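Local atomic coordinates of putative aldehyde dehydrogenase (Burkholderia cenocepacia, PDB entry 4YWE), a protein that probably oxidises aldehydes with NAD or NADP as electron acceptor, as a member of the aldehyde dehydrogenase family that also binds calcium. Residues A54-W66 / A170-P182. Sequence-based numbering, arbitrary orientation.
Sequences AVAAARDAFAGPW and AALAAGNACVVKP
Trp66 and Phe62 both hold CG anti to the backbone N (chi1 -177° and 178°), which carries the two rings to the turn between helix 160-174 and strand 177-182. Trp66 NE1 donates to Asn176 O at 2.9 Å. Asn176 O lies near the indole plane, but NE1 sits well above the plane of that carbonyl, and the N-H...O angle is a bent 145°. The Leu172 side chain crosses that of Trp66 at about a right angle, with Leu172 CD2 3.8 Å from Trp66 CZ2. The Phe62 ring turns its edge to Gly175 O, with CE1 3.3 Å away. Gly175 has positive phi and closes the helix in a Schellman motif. Asn176 ND2 bonds to Ala171 O and Phe476 O and its OD1 accepts from Gly149 N, so both ends of the amide are held.

Further along, small residues let helix 54-63 and strand 177-182 run close and nearly antiparallel, their axes 7.5 Å apart at closest approach. Ala177 CB rests against Ala58 O at 3.2 Å. Val179 CG2 meets Ala58 CB at 3.7 Å, and its CG1 meets Ala54 CB. Helix 48-63 lies over strand 177-182 and its parallel neighbours 139-155 and 207-209, while helix 71-87 packs on Trp66 and Leu172.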
ATOM      1  N   ALA A  54      -3.375  -6.843  36.324  1.00 23.23           N
ATOM      2  CA  ALA A  54      -2.617  -6.374  35.167  1.00 20.54           C
ATOM      3  C   ALA A  54      -3.538  -6.061  33.994  1.00 19.72           C
ATOM      4  O   ALA A  54      -3.375  -5.045  33.318  1.00 19.88           O
ATOM      5  CB  ALA A  54      -1.577  -7.407  34.761  1.00 19.16           C
ATOM      6  N   VAL A  55      -4.506  -6.940  33.757  1.00 20.03           N
ATOM      7  CA  VAL A  55      -5.457  -6.754  32.668  1.00 21.54           C
ATOM      8  C   VAL A  55      -6.381  -5.587  32.992  1.00 21.19           C
ATOM      9  O   VAL A  55      -6.722  -4.791  32.116  1.00 21.67           O
ATOM     10  CB  VAL A  55      -6.259  -8.041  32.399  1.00 17.98           C
ATOM     11  CG1 VAL A  55      -7.311  -7.804  31.326  1.00 16.61           C
ATOM     12  CG2 VAL A  55      -5.324  -9.168  31.989  1.00 16.62           C
ATOM     13  N   ALA A  56      -6.776  -5.488  34.258  1.00 18.31           N
ATOM     14  CA  ALA A  56      -7.609  -4.383  34.721  1.00 23.62           C
ATOM     15  C   ALA A  56      -6.929  -3.044  34.451  1.00 23.87           C
ATOM     16  O   ALA A  56      -7.552  -2.115  33.936  1.00 25.14           O
ATOM     17  CB  ALA A  56      -7.915  -4.534  36.206  1.00 19.88           C
ATOM     18  N   ALA A  57      -5.648  -2.960  34.797  1.00 23.05           N
ATOM     19  CA  ALA A  57      -4.870  -1.743  34.591  1.00 23.79           C
ATOM     20  C   ALA A  57      -4.743  -1.419  33.105  1.00 25.30           C
ATOM     21  O   ALA A  57      -4.886  -0.268  32.696  1.00 26.02           O
ATOM     22  CB  ALA A  57      -3.494  -1.881  35.223  1.00 25.32           C
ATOM     23  N   ALA A  58      -4.477  -2.446  32.303  1.00 24.07           N
ATOM     24  CA  ALA A  58      -4.333  -2.278  30.862  1.00 16.21           C
ATOM     25  C   ALA A  58      -5.620  -1.759  30.232  1.00 16.11           C
ATOM     26  O   ALA A  58      -5.588  -0.860  29.394  1.00 15.78           O
ATOM     27  CB  ALA A  58      -3.920  -3.589  30.218  1.00 15.68           C
ATOM     28  N   ARG A  59      -6.751  -2.324  30.647  1.00 17.64           N
ATOM     29  CA  ARG A  59      -8.050  -1.927  30.110  1.00 16.45           C
ATOM     30  C   ARG A  59      -8.368  -0.467  30.425  1.00 20.39           C
ATOM     31  O   ARG A  59      -8.844   0.269  29.559  1.00 20.17           O
ATOM     32  CB  ARG A  59      -9.157  -2.830  30.658  1.00 22.33           C
ATOM     33  CG  ARG A  59     -10.549  -2.478  30.147  1.00 16.99           C
ATOM     34  CD  ARG A  59     -10.613  -2.552  28.627  1.00 18.68           C
ATOM     35  NE  ARG A  59     -10.221  -3.867  28.131  1.00 16.99           N
ATOM     36  CZ  ARG A  59     -10.121  -4.185  26.844  1.00 17.71           C
ATOM     37  NH1 ARG A  59      -9.753  -5.408  26.491  1.00 14.80           N
ATOM     38  NH2 ARG A  59     -10.388  -3.281  25.910  1.00 14.82           N
ATOM     39  N   ASP A  60      -8.112  -0.059  31.664  1.00 22.75           N
ATOM     40  CA  ASP A  60      -8.343   1.322  32.074  1.00 24.20           C
ATOM     41  C   ASP A  60      -7.444   2.271  31.293  1.00 22.62           C
ATOM     42  O   ASP A  60      -7.882   3.331  30.847  1.00 18.43           O
ATOM     43  CB  ASP A  60      -8.105   1.492  33.576  1.00 28.97           C
ATOM     44  CG  ASP A  60      -9.108   0.729  34.415  1.00 38.58           C
ATOM     45  OD1 ASP A  60     -10.219   0.453  33.913  1.00 40.57           O
ATOM     46  OD2 ASP A  60      -8.786   0.406  35.578  1.00 42.95           O
ATOM     47  N   ALA A  61      -6.184   1.880  31.131  1.00 23.62           N
ATOM     48  CA  ALA A  61      -5.222   2.688  30.395  1.00 23.28           C
ATOM     49  C   ALA A  61      -5.630   2.821  28.934  1.00 21.78           C
ATOM     50  O   ALA A  61      -5.538   3.902  28.354  1.00 18.24           O
ATOM     51  CB  ALA A  61      -3.835   2.089  30.505  1.00 16.62           C
ATOM     52  N   PHE A  62      -6.086   1.720  28.343  1.00 22.61           N
ATOM     53  CA  PHE A  62      -6.515   1.736  26.949  1.00 15.14           C
ATOM     54  C   PHE A  62      -7.765   2.590  26.777  1.00 19.34           C
ATOM     55  O   PHE A  62      -7.900   3.312  25.792  1.00 18.07           O
ATOM     56  CB  PHE A  62      -6.778   0.317  26.439  1.00 14.72           C
ATOM     57  CG  PHE A  62      -7.279   0.272  25.020  1.00 17.18           C
ATOM     58  CD1 PHE A  62      -6.397   0.378  23.958  1.00 13.66           C
ATOM     59  CD2 PHE A  62      -8.632   0.134  24.750  1.00 20.23           C
ATOM     60  CE1 PHE A  62      -6.851   0.344  22.653  1.00 13.25           C
ATOM     61  CE2 PHE A  62      -9.094   0.100  23.446  1.00 18.25           C
ATOM     62  CZ  PHE A  62      -8.202   0.206  22.396  1.00 16.45           C
ATOM     63  N   ALA A  63      -8.678   2.502  27.736  1.00 24.35           N
ATOM     64  CA  ALA A  63      -9.923   3.254  27.665  1.00 22.73           C
ATOM     65  C   ALA A  63      -9.710   4.707  28.083  1.00 28.39           C
ATOM     66  O   ALA A  63     -10.575   5.554  27.868  1.00 34.72           O
ATOM     67  CB  ALA A  63     -10.987   2.603  28.533  1.00 24.73           C
ATOM     68  N   GLY A  64      -8.552   4.988  28.672  1.00 25.78           N
ATOM     69  CA  GLY A  64      -8.258   6.318  29.176  1.00 27.96           C
ATOM     70  C   GLY A  64      -7.123   7.049  28.479  1.00 25.51           C
ATOM     71  O   GLY A  64      -7.145   7.218  27.260  1.00 16.60           O
ATOM     72  N   PRO A  65      -6.121   7.487  29.260  1.00 24.95           N
ATOM     73  CA  PRO A  65      -4.992   8.314  28.809  1.00 22.76           C
ATOM     74  C   PRO A  65      -4.239   7.761  27.600  1.00 23.67           C
ATOM     75  O   PRO A  65      -3.990   8.504  26.651  1.00 27.28           O
ATOM     76  CB  PRO A  65      -4.076   8.345  30.037  1.00 20.12           C
ATOM     77  CG  PRO A  65      -4.992   8.157  31.189  1.00 23.62           C
ATOM     78  CD  PRO A  65      -6.052   7.209  30.706  1.00 25.42           C
ATOM     79  N   TRP A  66      -3.878   6.483  27.633  1.00 16.18           N
ATOM     80  CA  TRP A  66      -3.092   5.895  26.553  1.00 18.92           C
ATOM     81  C   TRP A  66      -3.904   5.782  25.266  1.00 18.86           C
ATOM     82  O   TRP A  66      -3.386   6.020  24.174  1.00 19.01           O
ATOM     83  CB  TRP A  66      -2.555   4.524  26.968  1.00 22.02           C
ATOM     84  CG  TRP A  66      -1.666   3.875  25.945  1.00 14.65           C
ATOM     85  CD1 TRP A  66      -1.823   2.636  25.394  1.00 19.81           C
ATOM     86  CD2 TRP A  66      -0.486   4.431  25.347  1.00 14.49           C
ATOM     87  NE1 TRP A  66      -0.814   2.384  24.498  1.00 13.72           N
ATOM     88  CE2 TRP A  66       0.020   3.471  24.450  1.00 13.91           C
ATOM     89  CE3 TRP A  66       0.193   5.646  25.487  1.00 23.29           C
ATOM     90  CZ2 TRP A  66       1.170   3.687  23.694  1.00 16.76           C
ATOM     91  CZ3 TRP A  66       1.336   5.860  24.735  1.00 20.95           C
ATOM     92  CH2 TRP A  66       1.811   4.885  23.850  1.00 18.97           C
ATOM     93  N   ALA A 170       5.719  -3.064  18.946  1.00 11.34           N
ATOM     94  CA  ALA A 170       4.738  -2.999  17.869  1.00 13.17           C
ATOM     95  C   ALA A 170       3.329  -2.818  18.426  1.00 15.22           C
ATOM     96  O   ALA A 170       2.522  -2.076  17.866  1.00 17.37           O
ATOM     97  CB  ALA A 170       4.811  -4.252  17.007  1.00 10.75           C
ATOM     98  N   ALA A 171       3.044  -3.502  19.530  1.00 15.05           N
ATOM     99  CA  ALA A 171       1.733  -3.430  20.166  1.00 14.15           C
ATOM    100  C   ALA A 171       1.446  -2.016  20.663  1.00 17.59           C
ATOM    101  O   ALA A 171       0.347  -1.494  20.481  1.00 19.05           O
ATOM    102  CB  ALA A 171       1.647  -4.427  21.315  1.00 14.67           C
ATOM    103  N   LEU A 172       2.443  -1.403  21.292  1.00 13.94           N
ATOM    104  CA  LEU A 172       2.313  -0.037  21.787  1.00 13.20           C
ATOM    105  C   LEU A 172       2.134   0.952  20.642  1.00 13.11           C
ATOM    106  O   LEU A 172       1.297   1.853  20.716  1.00 13.61           O
ATOM    107  CB  LEU A 172       3.534   0.347  22.626  1.00 16.85           C
ATOM    108  CG  LEU A 172       3.587  -0.225  24.042  1.00 17.33           C
ATOM    109  CD1 LEU A 172       4.911   0.121  24.709  1.00 13.47           C
ATOM    110  CD2 LEU A 172       2.414   0.294  24.861  1.00 15.40           C
ATOM    111  N   ALA A 173       2.923   0.778  19.586  1.00 12.31           N
ATOM    112  CA  ALA A 173       2.857   1.661  18.427  1.00 20.07           C
ATOM    113  C   ALA A 173       1.485   1.578  17.771  1.00 18.13           C
ATOM    114  O   ALA A 173       0.975   2.567  17.243  1.00 12.55           O
ATOM    115  CB  ALA A 173       3.953   1.312  17.425  1.00 12.27           C
ATOM    116  N   ALA A 174       0.887   0.390  17.825  1.00 16.46           N
ATOM    117  CA  ALA A 174      -0.433   0.161  17.248  1.00 15.42           C
ATOM    118  C   ALA A 174      -1.539   0.767  18.111  1.00 17.28           C
ATOM    119  O   ALA A 174      -2.674   0.922  17.658  1.00 15.75           O
ATOM    120  CB  ALA A 174      -0.669  -1.330  17.056  1.00 12.59           C
ATOM    121  N   GLY A 175      -1.205   1.103  19.354  1.00 15.00           N
ATOM    122  CA  GLY A 175      -2.151   1.750  20.246  1.00 12.71           C
ATOM    123  C   GLY A 175      -2.759   0.842  21.299  1.00 16.48           C
ATOM    124  O   GLY A 175      -3.733   1.209  21.959  1.00 16.67           O
ATOM    125  N   ASN A 176      -2.182  -0.343  21.462  1.00 17.41           N
ATOM    126  CA  ASN A 176      -2.668  -1.301  22.448  1.00 12.33           C
ATOM    127  C   ASN A 176      -2.058  -1.051  23.824  1.00 20.11           C
ATOM    128  O   ASN A 176      -0.996  -0.439  23.944  1.00 21.35           O
ATOM    129  CB  ASN A 176      -2.355  -2.734  22.006  1.00 11.89           C
ATOM    130  CG  ASN A 176      -2.954  -3.075  20.655  1.00 16.23           C
ATOM    131  OD1 ASN A 176      -4.119  -3.460  20.560  1.00 15.84           O
ATOM    132  ND2 ASN A 176      -2.155  -2.944  19.602  1.00 16.98           N
ATOM    133  N   ALA A 177      -2.744  -1.523  24.860  1.00 17.34           N
ATOM    134  CA  ALA A 177      -2.180  -1.572  26.204  1.00 16.70           C
ATOM    135  C   ALA A 177      -1.691  -2.994  26.453  1.00 15.05           C
ATOM    136  O   ALA A 177      -2.336  -3.953  26.036  1.00 14.44           O
ATOM    137  CB  ALA A 177      -3.205  -1.154  27.243  1.00 13.85           C
ATOM    138  N   CYS A 178      -0.555  -3.133  27.129  1.00 14.45           N
ATOM    139  CA  CYS A 178       0.143  -4.416  27.153  1.00 16.85           C
ATOM    140  C   CYS A 178       0.188  -5.094  28.519  1.00 14.25           C
ATOM    141  O   CYS A 178       0.394  -4.447  29.545  1.00 16.52           O
ATOM    142  CB  CYS A 178       1.572  -4.231  26.638  1.00 15.87           C
ATOM    143  SG  CYS A 178       1.662  -3.493  24.994  1.00 19.52           S
ATOM    144  N   VAL A 179      -0.007  -6.409  28.509  1.00 15.93           N
ATOM    145  CA  VAL A 179       0.189  -7.243  29.688  1.00 15.88           C
ATOM    146  C   VAL A 179       1.251  -8.279  29.349  1.00 14.86           C
ATOM    147  O   VAL A 179       1.076  -9.074  28.425  1.00 13.49           O
ATOM    148  CB  VAL A 179      -1.116  -7.914  30.139  1.00 14.19           C
ATOM    149  CG1 VAL A 179      -0.862  -8.801  31.351  1.00 16.43           C
ATOM    150  CG2 VAL A 179      -2.171  -6.865  30.449  1.00 16.85           C
ATOM    151  N   VAL A 180       2.353  -8.265  30.091  1.00 13.75           N
ATOM    152  CA  VAL A 180       3.506  -9.090  29.749  1.00 13.47           C
ATOM    153  C   VAL A 180       3.804 -10.145  30.810  1.00 18.93           C
ATOM    154  O   VAL A 180       3.922  -9.838  31.996  1.00 14.52           O
ATOM    155  CB  VAL A 180       4.749  -8.213  29.517  1.00 15.01           C
ATOM    156  CG1 VAL A 180       5.942  -9.070  29.115  1.00 16.61           C
ATOM    157  CG2 VAL A 180       4.464  -7.151  28.465  1.00 13.17           C
ATOM    158  N   LYS A 181       3.930 -11.393  30.366  1.00 20.60           N
ATOM    159  CA  LYS A 181       4.367 -12.483  31.227  1.00 21.84           C
ATOM    160  C   LYS A 181       5.710 -13.003  30.725  1.00 24.26           C
ATOM    161  O   LYS A 181       5.756 -13.929  29.916  1.00 27.52           O
ATOM    162  CB  LYS A 181       3.330 -13.609  31.255  1.00 23.90           C
ATOM    163  CG  LYS A 181       3.175 -14.301  32.607  1.00 25.67           C
ATOM    164  CD  LYS A 181       4.462 -14.972  33.071  1.00 24.78           C
ATOM    165  CE  LYS A 181       4.867 -16.111  32.149  1.00 24.35           C
ATOM    166  NZ  LYS A 181       6.101 -16.798  32.631  1.00 25.60           N
ATOM    167  N   PRO A 182       6.811 -12.404  31.201  1.00 20.40           N
ATOM    168  CA  PRO A 182       8.149 -12.810  30.766  1.00 20.09           C
ATOM    169  C   PRO A 182       8.579 -14.142  31.382  1.00 14.49           C
ATOM    170  O   PRO A 182       7.907 -14.647  32.282  1.00 14.89           O
ATOM    171  CB  PRO A 182       9.032 -11.662  31.251  1.00 21.33           C
ATOM    172  CG  PRO A 182       8.328 -11.148  32.461  1.00 15.09           C
ATOM    173  CD  PRO A 182       6.857 -11.303  32.181  1.00 14.76           C
TER